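PDB 5ITG: sorbitol dehydrogenase from Gluconobacter oxydans, which probably oxidises D-sorbitol to L-sorbose with a nicotinamide adenine dinucleotide, most likely NADP, as hydride acceptor. Local coordinates for residues Ser379-Gln382 and Val383-Glu387. Residues are numbered along the deposited sequence; the frame is centred on the assembly and turned at random.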
loop_
_atom_site.group_PDB
_atom_site.type_symbol
_atom_site.label_atom_id
_atom_site.label_comp_id
_atom_site.label_asym_id
_atom_site.label_seq_id
_atom_site.Cartn_x
_atom_site.Cartn_y
_atom_site.Cartn_z
ATOM N N SER A 379 -2.771 -0.337 17.319
ATOM C CA SER A 379 -3.574 0.135 16.198
ATOM C C SER A 379 -3.837 -0.998 15.212
ATOM O O SER A 379 -4.897 -1.056 14.580
ATOM C CB SER A 379 -2.862 1.276 15.466
ATOM O OG SER A 379 -2.576 2.350 16.346
ATOM N N LYS A 380 -2.867 -1.894 15.076
ATOM C CA LYS A 380 -3.014 -3.009 14.150
ATOM C C LYS A 380 -4.051 -3.996 14.661
ATOM O O LYS A 380 -4.875 -4.483 13.895
ATOM C CB LYS A 380 -1.655 -3.678 13.909
ATOM C CG LYS A 380 -0.760 -2.829 13.011
ATOM C CD LYS A 380 0.651 -3.365 12.848
ATOM C CE LYS A 380 1.448 -2.451 11.914
ATOM N NZ LYS A 380 2.905 -2.730 11.943
ATOM N N VAL A 381 -4.022 -4.269 15.958
ATOM C CA VAL A 381 -4.996 -5.170 16.557
ATOM C C VAL A 381 -6.387 -4.552 16.399
ATOM O O VAL A 381 -7.335 -5.229 16.012
ATOM C CB VAL A 381 -4.692 -5.397 18.052
ATOM C CG1 VAL A 381 -5.868 -6.065 18.733
ATOM C CG2 VAL A 381 -3.437 -6.261 18.192
ATOM N N GLN A 382 -6.502 -3.257 16.686
ATOM C CA GLN A 382 -7.785 -2.577 16.565
ATOM C C GLN A 382 -8.332 -2.674 15.142
ATOM O O GLN A 382 -9.486 -3.038 14.934
ATOM C CB GLN A 382 -7.652 -1.101 16.947
ATOM C CG GLN A 382 -7.215 -0.855 18.382
ATOM C CD GLN A 382 -7.044 0.626 18.677
ATOM O OE1 GLN A 382 -6.587 1.386 17.823
ATOM N NE2 GLN A 382 -7.389 1.039 19.895
ATOM N N VAL A 383 -7.506 -2.358 14.156
ATOM C CA VAL A 383 -7.979 -2.409 12.778
ATOM C C VAL A 383 -8.087 -3.808 12.164
ATOM O O VAL A 383 -9.102 -4.135 11.547
ATOM C CB VAL A 383 -7.105 -1.518 11.866
ATOM C CG1 VAL A 383 -7.626 -1.565 10.425
ATOM C CG2 VAL A 383 -7.125 -0.069 12.384
ATOM N N PHE A 384 -7.069 -4.643 12.348
ATOM C CA PHE A 384 -7.078 -5.976 11.732
ATOM C C PHE A 384 -7.869 -7.087 12.415
ATOM O O PHE A 384 -8.360 -7.998 11.739
ATOM C CB PHE A 384 -5.643 -6.511 11.553
ATOM C CG PHE A 384 -4.650 -5.494 11.052
ATOM C CD1 PHE A 384 -5.043 -4.430 10.252
ATOM C CD2 PHE A 384 -3.300 -5.647 11.340
ATOM C CE1 PHE A 384 -4.103 -3.540 9.751
ATOM C CE2 PHE A 384 -2.355 -4.763 10.840
ATOM C CZ PHE A 384 -2.755 -3.709 10.046
ATOM N N TRP A 385 -7.986 -7.039 13.740
ATOM C CA TRP A 385 -8.652 -8.120 14.468
ATOM C C TRP A 385 -10.067 -7.901 15.012
ATOM O O TRP A 385 -10.787 -8.873 15.244
ATOM C CB TRP A 385 -7.778 -8.554 15.652
ATOM C CG TRP A 385 -6.518 -9.331 15.321
ATOM C CD1 TRP A 385 -6.041 -9.660 14.086
ATOM C CD2 TRP A 385 -5.599 -9.890 16.268
ATOM N NE1 TRP A 385 -4.880 -10.398 14.203
ATOM C CE2 TRP A 385 -4.586 -10.550 15.533
ATOM C CE3 TRP A 385 -5.537 -9.899 17.670
ATOM C CZ2 TRP A 385 -3.522 -11.213 16.153
ATOM C CZ3 TRP A 385 -4.480 -10.561 18.290
ATOM C CH2 TRP A 385 -3.486 -11.210 17.530
ATOM N N THR A 386 -10.469 -6.652 15.213
ATOM C CA THR A 386 -11.780 -6.374 15.806
ATOM C C THR A 386 -12.996 -7.081 15.200
ATOM O O THR A 386 -13.782 -7.688 15.928
ATOM C CB THR A 386 -12.043 -4.851 15.854
ATOM O OG1 THR A 386 -11.072 -4.236 16.712
ATOM C CG2 THR A 386 -13.444 -4.559 16.403
ATOM N N GLU A 387 -13.173 -7.009 13.887
ATOM C CA GLU A 387 -14.334 -7.663 13.278
ATOM C C GLU A 387 -14.354 -9.170 13.569
ATOM O O GLU A 387 -15.390 -9.727 13.940
ATOM C CB GLU A 387 -14.353 -7.417 11.768
ATOM C CG GLU A 387 -15.511 -8.093 11.010
ATOM C CD GLU A 387 -16.882 -7.569 11.401
ATOM O OE1 GLU A 387 -17.072 -6.335 11.401
ATOM O OE2 GLU A 387 -17.778 -8.395 11.691
#
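Lys380 and Phe384, one helical turn apart, run side by side in the same direction. Lys380 CA covers one face of the phenyl ring near its rim, 3.8 Å above the plane. Further out, Lys380 CB and CG flank the CE2 corner, Phe384 CE2 lying 3.3 Å from Lys380 CG. Phe384 CG lies beside its own backbone N (chi1 -42°), which brings the ring back over the preceding turn. The lysine chain is extended beyond CG and carries NZ past the ring to the carbonyl oxygens of Ile373 and Ser375. Were Phe384 cut back to an alanine, Lys380 CB and CG would probably lose their aromatic neighbour, opening a gap beside that turn. Val381 meets Trp385 more loosely: Val381 CG2 sits 4.2 Å above the indole plane, offset toward the rim. Val381 CG1 reaches Trp385 CE3 at 4.0 Å, while Trp385 NE1 bonds to Ala300 O. Thr386 OG1 donates to Gln382 O at 2.7 Å, in the carbonyl plane and on a lone pair. Main-chain i to i+4 bonds from Val383, Phe384 and Trp385 (N-H...O 150-164°) identify an alpha-helix. Val381 touching Phe307 and Trp385 touching Val303 pack this helix, 377-394, against helix 288-312 in the mannitol dehydrogenase C-terminal domain.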